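Local structure of dihydrodipicolinate reductase N-terminus domain-containing protein (Mycobacterium smegmatis, 6IAQ) at residues G24-K29 with Q309-I314; Q46-L51 with V60-D65; E123-A128 with P322-V327. The protein is an NADP-dependent amine dehydrogenase, of a family used for the asymmetric reductive amination of ketones to amines. All blocks are in the same frame, centred on the assembly; numbering follows the deposited sequence.

Interaction 1: residues G24-K29 with Q309-I314; sequences GMLLDK and QMVNRI
Val311 sets CG1 anti to its backbone N (chi1 170°) and CG2 anti to its carbonyl carbon, so that its two methyls part toward different residues of 24-29, while Leu26, with CG anti to its carbonyl carbon (chi1 -69°), brings CD2 to Ile314. The contact joins the first helix of the NADP-binding Rossmann domain, 17-28, to the end of helix 302-312 and the start of helix 314-319, both in the C-terminal part of the chain. Val311 is the centre of the apolar patch: CG2 lies 4.0 Å from Met25 CB and 4.3 Å from Leu26 CD2, whereas CG1 rests 3.9 Å from Lys29 CG. The thioether of Met25 runs on in an extended chain, leaving Val311 for Thr304, Cys307 and Thr308 one and two turns back on the same helix. Leu26 and Ile314 cross at about a right angle, and their methyls CD2 and CD1 are only 3.4 Å apart, closer than usual carbon packing. Ile314 also packs against Ile77 and Val79 of a central strand, extending the apolar patch to the sheet. At the polar margin the Lys29 chain bends at chi2, laying its CE 3.5 Å from Asn312 OD1. The Lys29 ammonium group bonds to the backbone carbonyl of Arg336, and Asn312 ND2 to backbone oxygens of Gly154 and Ala156 of the second subunit, tying this margin to the dimer interface. A water lies 3.3 Å from Lys29 NZ, from which it accepts weakly, and 3.0 Å from Asn312 OD1, to which its bond is weak and may be shared with other acceptors.

Interaction 2: residues Q46-L51 with V60-D65; sequences QDLGDL and VAVSDD
Gln46 meets Val62 through its backbone: its carbonyl O accepts from Val62 N at 2.8 Å, a nearly straight bond with an N-H...O angle of 168°. The same oxygen also receives a CA-H...O contact from Ala61, while the Gln46 amide turns away to the carbonyl of Gln42. Asp47 follows, bridged through its backbone to Ala61 and set right before helix 48-51 as its N-cap. Its CG stands anti to the backbone N (chi1 -180°), a torsion that lets the carboxylate serve both the helix and the other segment. OD2 takes a full hydrogen bond from Leu58 N and only weak capping bonds from Gly49 N and Asp50 N at the open helix start; OD1 takes Val60 N at 3.2 Å, the donor lying 35° out of the carboxylate plane. Together these bonds draw the residues before and within 60-65 against the cap. This is the part of the Rossmann domain that follows strand 32-37, the edge strand of the parallel sheet, and Val62 lies about 7 Å from the bound NADP by its side chain. Leu48 begins the helix and closes the bridge, its N donating to Val60 O at 2.9 Å. Its side chain crosses that of Val62 at about a right angle, with CD1 4.1 Å from Val62 CG2, and packs onto Ile33 and Ala36 of the edge strand as well. One turn on, Leu51 comes back to the same methyl: its CD2 is 3.7 Å from Val62 CG2, again at about a right angle. The Gln46 carbonyl O lies 3.5 Å from that same methyl, Val62 CG2.

Interaction 3: residues E123-A128 with P322-V327; sequences ELDALA and PGIVTV
Asp125 reaches from helix 118-130 across to the backbone of strand 323-324; the CG anti to the backbone N (chi1 -176°) carries the carboxylate over to the strand. OD1 accepts from Ile324 N at 2.9 Å through its anti lone pair, the one directed away from OD2, and the N-H...O angle of 144° leaves the bond bent. Gly323 lies ahead of the same oxygen, its CA 3.1 Å from OD1; with a phi of 112° and no side chain, it lets the carboxylate come this close. The Ile324 side chain lies alongside the helix backbone at Asp125: its CG1 lies 4.2 Å from Asp125 CA, and CD1 the same distance from Leu124 CB. Leu124 itself continues to Leu86 and Leu93 of helix 86-98 and to Leu135 of the neighbouring strand. One turn along the helix from Leu124, Ala128 points its methyl at the glycine, with CB 4.0 Å from Gly323 CA. Strand 323-324 is the sixth and outermost strand of the parallel sheet of this Rossmann domain, supplied by the far C-terminal end of the chain and paired with strand 134-137; helix 118-130 packs against it. A water extends the polar link, donating to Asp125 OD1 at 2.6 Å and to Ile324 O at 2.9 Å, so that OD1 holds Ile324 N directly and Ile324 O through the water. Asp125 OD2 pairs with Lys129 in a salt bridge one turn on. With two donors on OD1 and a cation at OD2, the acid is probably kept in its charged form.

How the interactions relate
From the N terminus, helix 17-28 of the Rossmann domain supplies 24-29, which waits some 280 residues for 309-314; interaction 1 closes this longest loop. Inside it, 46-51 meets 60-65 after a gap of only eight residues, so interaction 2 is nested, a local closure beside the edge strand 32-37. Segment 123-128 then opens interaction 3, which closes only when 322-327 returns beyond 309-314; interactions 1 and 3 therefore cross, and both bring the C-terminal part of the chain back onto the N-terminal domain. They touch where Arg313 NH2 nears Val327 O, 3.5 Å apart. Interaction 2 stays about 15 Å from interaction 3 by nearest atoms.

Interaction 1: residues G24-K29 with Q309-I314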
loop_
_atom_site.group_PDB
_atom_site.type_symbol
_atom_site.label_atom_id
_atom_site.label_comp_id
_atom_site.label_asym_id
_atom_site.label_seq_id
_atom_site.Cartn_x
_atom_site.Cartn_y
_atom_site.Cartn_z
ATOM N N GLY A 24 20.260 -10.862 -12.720
ATOM C CA GLY A 24 20.474 -11.840 -11.644
ATOM C C GLY A 24 19.156 -12.224 -10.983
ATOM O O GLY A 24 18.974 -13.430 -10.673
ATOM N N MET A 25 18.255 -11.251 -10.781
ATOM C CA MET A 25 16.923 -11.515 -10.184
ATOM C C MET A 25 16.090 -12.338 -11.181
ATOM O O MET A 25 15.383 -13.225 -10.733
ATOM C CB MET A 25 16.175 -10.222 -9.845
ATOM C CG MET A 25 16.795 -9.427 -8.711
ATOM S SD MET A 25 16.011 -7.808 -8.532
ATOM C CE MET A 25 16.912 -7.223 -7.109
ATOM N N LEU A 26 16.151 -12.050 -12.480
ATOM C CA LEU A 26 15.398 -12.825 -13.511
ATOM C C LEU A 26 15.819 -14.303 -13.400
ATOM O O LEU A 26 14.946 -15.184 -13.325
ATOM C CB LEU A 26 15.678 -12.298 -14.921
ATOM C CG LEU A 26 15.132 -10.917 -15.271
ATOM C CD1 LEU A 26 15.622 -10.482 -16.648
ATOM C CD2 LEU A 26 13.626 -10.875 -15.216
ATOM N N LEU A 27 17.113 -14.570 -13.334
ATOM C CA LEU A 27 17.651 -15.953 -13.232
ATOM C C LEU A 27 17.140 -16.609 -11.936
ATOM O O LEU A 27 16.645 -17.736 -12.014
ATOM C CB LEU A 27 19.177 -15.893 -13.300
ATOM C CG LEU A 27 19.742 -15.382 -14.625
ATOM C CD1 LEU A 27 21.245 -15.234 -14.538
ATOM C CD2 LEU A 27 19.375 -16.323 -15.752
ATOM N N ASP A 28 17.167 -15.903 -10.803
ATOM C CA ASP A 28 16.635 -16.390 -9.501
ATOM C C ASP A 28 15.148 -16.761 -9.615
ATOM O O ASP A 28 14.747 -17.672 -8.900
ATOM C CB ASP A 28 16.827 -15.369 -8.379
ATOM C CG ASP A 28 18.280 -15.220 -7.940
ATOM O OD1 ASP A 28 19.114 -16.023 -8.408
ATOM O OD2 ASP A 28 18.588 -14.297 -7.135
ATOM N N LYS A 29 14.352 -16.073 -10.432
ATOM C CA LYS A 29 12.897 -16.352 -10.580
ATOM C C LYS A 29 12.672 -17.518 -11.557
ATOM O O LYS A 29 11.472 -17.926 -11.727
ATOM C CB LYS A 29 12.128 -15.134 -11.102
ATOM C CG LYS A 29 12.138 -13.894 -10.224
ATOM C CD LYS A 29 11.389 -14.072 -8.949
ATOM C CE LYS A 29 11.276 -12.840 -8.076
ATOM N NZ LYS A 29 11.490 -13.182 -6.643
ATOM N N GLN A 309 10.838 -4.273 -8.277
ATOM C CA GLN A 309 9.489 -3.897 -8.746
ATOM C C GLN A 309 9.351 -4.200 -10.237
ATOM O O GLN A 309 8.315 -4.779 -10.614
ATOM C CB GLN A 309 9.168 -2.471 -8.345
ATOM C CG GLN A 309 8.903 -2.370 -6.844
ATOM C CD GLN A 309 8.570 -0.960 -6.462
ATOM O OE1 GLN A 309 7.421 -0.547 -6.519
ATOM N NE2 GLN A 309 9.585 -0.210 -6.092
ATOM N N MET A 310 10.342 -3.856 -11.062
ATOM C CA MET A 310 10.275 -4.170 -12.513
ATOM C C MET A 310 10.178 -5.687 -12.679
ATOM O O MET A 310 9.377 -6.135 -13.478
ATOM C CB MET A 310 11.483 -3.631 -13.302
ATOM C CG MET A 310 11.371 -3.960 -14.781
ATOM S SD MET A 310 12.341 -2.845 -15.866
ATOM C CE MET A 310 13.950 -3.333 -15.261
ATOM N N VAL A 311 10.974 -6.458 -11.965
ATOM C CA VAL A 311 10.968 -7.947 -12.074
ATOM C C VAL A 311 9.597 -8.482 -11.658
ATOM O O VAL A 311 8.993 -9.235 -12.459
ATOM C CB VAL A 311 12.120 -8.567 -11.279
ATOM C CG1 VAL A 311 11.998 -10.085 -11.165
ATOM C CG2 VAL A 311 13.458 -8.185 -11.899
ATOM N N ASN A 312 9.097 -8.069 -10.488
ATOM C CA ASN A 312 7.852 -8.624 -9.893
ATOM C C ASN A 312 6.673 -8.163 -10.757
ATOM O O ASN A 312 5.609 -8.825 -10.691
ATOM C CB ASN A 312 7.712 -8.264 -8.411
ATOM C CG ASN A 312 8.788 -8.882 -7.529
ATOM O OD1 ASN A 312 9.490 -9.813 -7.936
ATOM N ND2 ASN A 312 8.941 -8.368 -6.311
ATOM N N ARG A 313 6.854 -7.132 -11.598
ATOM C CA ARG A 313 5.793 -6.681 -12.537
ATOM C C ARG A 313 5.716 -7.560 -13.805
ATOM O O ARG A 313 4.706 -7.476 -14.522
ATOM C CB ARG A 313 5.989 -5.224 -12.964
ATOM C CG ARG A 313 5.459 -4.163 -12.011
ATOM C CD ARG A 313 4.006 -4.381 -11.653
ATOM N NE ARG A 313 3.444 -3.300 -10.868
ATOM C CZ ARG A 313 2.244 -3.351 -10.278
ATOM N NH1 ARG A 313 1.463 -4.437 -10.381
ATOM N NH2 ARG A 313 1.825 -2.307 -9.590
ATOM N N ILE A 314 6.715 -8.369 -14.119
ATOM C CA ILE A 314 6.785 -9.029 -15.458
ATOM C C ILE A 314 5.544 -9.903 -15.671
ATOM O O ILE A 314 4.923 -9.812 -16.733
ATOM C CB ILE A 314 8.113 -9.783 -15.664
ATOM C CG1 ILE A 314 9.259 -8.797 -15.936
ATOM C CG2 ILE A 314 7.989 -10.811 -16.787
ATOM C CD1 ILE A 314 10.617 -9.409 -15.777
HETATM O O HOH W 1 9.047 -11.301 -5.379
#

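Interaction 2: residues Q46-L51 with V60-D65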
loop_
_atom_site.group_PDB
_atom_site.type_symbol
_atom_site.label_atom_id
_atom_site.label_comp_id
_atom_site.label_asym_id
_atom_site.label_seq_id
_atom_site.Cartn_x
_atom_site.Cartn_y
_atom_site.Cartn_z
ATOM N N GLN A 46 30.170 -10.272 -26.317
ATOM C CA GLN A 46 30.468 -10.946 -25.031
ATOM C C GLN A 46 29.235 -11.750 -24.592
ATOM O O GLN A 46 28.095 -11.395 -24.988
ATOM C CB GLN A 46 30.835 -9.951 -23.936
ATOM C CG GLN A 46 32.177 -9.255 -24.127
ATOM C CD GLN A 46 32.537 -8.481 -22.875
ATOM O OE1 GLN A 46 32.546 -9.019 -21.764
ATOM N NE2 GLN A 46 32.820 -7.197 -23.025
ATOM N N ASP A 47 29.473 -12.817 -23.832
ATOM C CA ASP A 47 28.406 -13.597 -23.171
ATOM C C ASP A 47 27.873 -12.752 -22.003
ATOM O O ASP A 47 28.692 -12.225 -21.236
ATOM C CB ASP A 47 28.900 -14.962 -22.691
ATOM C CG ASP A 47 27.798 -15.767 -22.023
ATOM O OD1 ASP A 47 27.048 -16.451 -22.761
ATOM O OD2 ASP A 47 27.678 -15.674 -20.768
ATOM N N LEU A 48 26.551 -12.662 -21.857
ATOM C CA LEU A 48 25.916 -11.834 -20.802
ATOM C C LEU A 48 26.413 -12.267 -19.416
ATOM O O LEU A 48 26.730 -11.370 -18.601
ATOM C CB LEU A 48 24.401 -11.939 -20.908
ATOM C CG LEU A 48 23.643 -11.042 -19.933
ATOM C CD1 LEU A 48 23.928 -9.586 -20.228
ATOM C CD2 LEU A 48 22.154 -11.300 -20.001
ATOM N N GLY A 49 26.490 -13.574 -19.163
ATOM C CA GLY A 49 26.969 -14.138 -17.885
ATOM C C GLY A 49 28.363 -13.643 -17.537
ATOM O O GLY A 49 28.601 -13.315 -16.362
ATOM N N ASP A 50 29.265 -13.597 -18.517
ATOM C CA ASP A 50 30.659 -13.093 -18.337
ATOM C C ASP A 50 30.603 -11.595 -18.053
ATOM O O ASP A 50 31.284 -11.135 -17.130
ATOM C CB ASP A 50 31.533 -13.342 -19.564
ATOM C CG ASP A 50 31.847 -14.813 -19.805
ATOM O OD1 ASP A 50 31.829 -15.601 -18.826
ATOM O OD2 ASP A 50 32.077 -15.168 -20.974
ATOM N N LEU A 51 29.803 -10.873 -18.831
ATOM C CA LEU A 51 29.708 -9.398 -18.765
ATOM C C LEU A 51 29.187 -8.983 -17.385
ATOM O O LEU A 51 29.590 -7.922 -16.918
ATOM C CB LEU A 51 28.803 -8.926 -19.907
ATOM C CG LEU A 51 28.689 -7.419 -20.069
ATOM C CD1 LEU A 51 30.080 -6.791 -20.202
ATOM C CD2 LEU A 51 27.807 -7.099 -21.265
ATOM N N VAL A 60 24.160 -16.515 -24.156
ATOM C CA VAL A 60 23.514 -15.308 -24.753
ATOM C C VAL A 60 24.633 -14.327 -25.112
ATOM O O VAL A 60 25.319 -13.846 -24.183
ATOM C CB VAL A 60 22.499 -14.679 -23.777
ATOM C CG1 VAL A 60 21.851 -13.458 -24.372
ATOM C CG2 VAL A 60 21.448 -15.672 -23.337
ATOM N N ALA A 61 24.793 -14.034 -26.399
ATOM C CA ALA A 61 25.804 -13.083 -26.909
ATOM C C ALA A 61 25.164 -11.703 -26.981
ATOM O O ALA A 61 24.164 -11.554 -27.710
ATOM C CB ALA A 61 26.330 -13.530 -28.254
ATOM N N VAL A 62 25.714 -10.724 -26.257
ATOM C CA VAL A 62 25.173 -9.334 -26.275
ATOM C C VAL A 62 25.252 -8.816 -27.713
ATOM O O VAL A 62 26.316 -8.978 -28.364
ATOM C CB VAL A 62 25.929 -8.417 -25.292
ATOM C CG1 VAL A 62 25.467 -6.976 -25.402
ATOM C CG2 VAL A 62 25.814 -8.922 -23.863
ATOM N N SER A 63 24.172 -8.198 -28.174
ATOM C CA SER A 63 24.020 -7.605 -29.513
ATOM C C SER A 63 23.851 -6.091 -29.378
ATOM O O SER A 63 23.427 -5.613 -28.302
ATOM C CB SER A 63 22.859 -8.229 -30.227
ATOM O OG SER A 63 22.417 -7.399 -31.301
ATOM N N ASP A 64 24.166 -5.361 -30.443
ATOM C CA ASP A 64 23.950 -3.894 -30.523
ATOM C C ASP A 64 22.769 -3.614 -31.432
ATOM O O ASP A 64 22.560 -2.451 -31.731
ATOM C CB ASP A 64 25.201 -3.155 -31.001
ATOM C CG ASP A 64 25.727 -3.648 -32.349
ATOM O OD1 ASP A 64 25.070 -4.506 -32.972
ATOM O OD2 ASP A 64 26.833 -3.231 -32.738
ATOM N N ASP A 65 21.993 -4.635 -31.794
ATOM C CA ASP A 65 20.917 -4.510 -32.805
ATOM C C ASP A 65 19.613 -5.042 -32.197
ATOM O O ASP A 65 19.381 -6.277 -32.292
ATOM C CB ASP A 65 21.317 -5.247 -34.086
ATOM C CG ASP A 65 20.436 -4.948 -35.277
ATOM O OD1 ASP A 65 19.249 -4.552 -35.074
ATOM O OD2 ASP A 65 20.939 -5.154 -36.412
#

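Interaction 3: residues E123-A128 with P322-V327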
loop_
_atom_site.group_PDB
_atom_site.type_symbol
_atom_site.label_atom_id
_atom_site.label_comp_id
_atom_site.label_asym_id
_atom_site.label_seq_id
_atom_site.Cartn_x
_atom_site.Cartn_y
_atom_site.Cartn_z
ATOM N N GLU A 123 0.596 7.280 -29.949
ATOM C CA GLU A 123 1.302 6.542 -31.029
ATOM C C GLU A 123 1.637 5.137 -30.504
ATOM O O GLU A 123 1.281 4.100 -31.170
ATOM C CB GLU A 123 2.615 7.269 -31.351
ATOM C CG GLU A 123 3.028 7.454 -32.802
ATOM C CD GLU A 123 4.517 7.821 -32.880
ATOM O OE1 GLU A 123 4.839 9.038 -32.773
ATOM O OE2 GLU A 123 5.347 6.886 -32.998
ATOM N N LEU A 124 2.312 5.082 -29.342
ATOM C CA LEU A 124 2.857 3.813 -28.794
ATOM C C LEU A 124 1.702 2.920 -28.367
ATOM O O LEU A 124 1.805 1.685 -28.553
ATOM C CB LEU A 124 3.790 4.108 -27.614
ATOM C CG LEU A 124 5.191 4.604 -27.982
ATOM C CD1 LEU A 124 5.954 4.972 -26.726
ATOM C CD2 LEU A 124 5.939 3.536 -28.778
ATOM N N ASP A 125 0.663 3.511 -27.781
ATOM C CA ASP A 125 -0.519 2.747 -27.311
ATOM C C ASP A 125 -1.196 2.063 -28.524
ATOM O O ASP A 125 -1.536 0.857 -28.412
ATOM C CB ASP A 125 -1.471 3.659 -26.538
ATOM C CG ASP A 125 -2.662 2.932 -25.946
ATOM O OD1 ASP A 125 -2.463 1.931 -25.247
ATOM O OD2 ASP A 125 -3.779 3.361 -26.199
ATOM N N ALA A 126 -1.393 2.795 -29.621
ATOM C CA ALA A 126 -2.018 2.276 -30.877
ATOM C C ALA A 126 -1.178 1.130 -31.459
ATOM O O ALA A 126 -1.746 0.074 -31.799
ATOM C CB ALA A 126 -2.175 3.378 -31.888
ATOM N N LEU A 127 0.142 1.329 -31.563
ATOM C CA LEU A 127 1.070 0.332 -32.139
ATOM C C LEU A 127 1.033 -0.948 -31.291
ATOM O O LEU A 127 0.908 -2.073 -31.871
ATOM C CB LEU A 127 2.477 0.939 -32.189
ATOM C CG LEU A 127 3.568 -0.003 -32.700
ATOM C CD1 LEU A 127 3.290 -0.529 -34.113
ATOM C CD2 LEU A 127 4.923 0.686 -32.659
ATOM N N ALA A 128 1.158 -0.808 -29.957
ATOM C CA ALA A 128 1.218 -1.953 -29.023
ATOM C C ALA A 128 -0.105 -2.743 -29.101
ATOM O O ALA A 128 -0.093 -4.000 -28.968
ATOM C CB ALA A 128 1.496 -1.458 -27.618
ATOM N N PRO A 322 -3.343 -5.399 -24.058
ATOM C CA PRO A 322 -2.386 -4.720 -24.928
ATOM C C PRO A 322 -2.555 -3.204 -24.806
ATOM O O PRO A 322 -3.635 -2.755 -24.431
ATOM C CB PRO A 322 -2.724 -5.211 -26.345
ATOM C CG PRO A 322 -3.501 -6.515 -26.109
ATOM C CD PRO A 322 -4.243 -6.290 -24.798
ATOM N N GLY A 323 -1.494 -2.466 -25.132
ATOM C CA GLY A 323 -1.437 -1.004 -24.998
ATOM C C GLY A 323 -0.450 -0.576 -23.917
ATOM O O GLY A 323 0.256 -1.440 -23.361
ATOM N N ILE A 324 -0.347 0.726 -23.691
ATOM C CA ILE A 324 0.320 1.309 -22.500
ATOM C C ILE A 324 -0.587 1.009 -21.306
ATOM O O ILE A 324 -1.724 1.516 -21.296
ATOM C CB ILE A 324 0.575 2.825 -22.649
ATOM C CG1 ILE A 324 1.600 3.118 -23.747
ATOM C CG2 ILE A 324 1.023 3.434 -21.318
ATOM C CD1 ILE A 324 1.815 4.612 -23.936
ATOM N N VAL A 325 -0.115 0.192 -20.372
ATOM C CA VAL A 325 -0.853 -0.064 -19.100
ATOM C C VAL A 325 -0.003 0.492 -17.949
ATOM O O VAL A 325 1.105 -0.014 -17.732
ATOM C CB VAL A 325 -1.186 -1.558 -18.934
ATOM C CG1 VAL A 325 -1.963 -1.773 -17.634
ATOM C CG2 VAL A 325 -1.999 -2.107 -20.114
ATOM N N THR A 326 -0.495 1.508 -17.264
ATOM C CA THR A 326 0.169 2.172 -16.122
ATOM C C THR A 326 -0.070 1.376 -14.831
ATOM O O THR A 326 -1.090 0.681 -14.702
ATOM C CB THR A 326 -0.292 3.624 -16.008
ATOM O OG1 THR A 326 -1.720 3.625 -15.909
ATOM C CG2 THR A 326 0.144 4.444 -17.199
ATOM N N VAL A 327 0.867 1.482 -13.902
ATOM C CA VAL A 327 0.960 0.589 -12.710
ATOM C C VAL A 327 -0.207 0.817 -11.738
ATOM O O VAL A 327 -0.519 -0.100 -10.992
ATOM C CB VAL A 327 2.322 0.777 -12.026
ATOM C CG1 VAL A 327 3.423 0.184 -12.909
ATOM C CG2 VAL A 327 2.575 2.234 -11.644
HETATM O O HOH W 2 -3.897 1.451 -23.149
#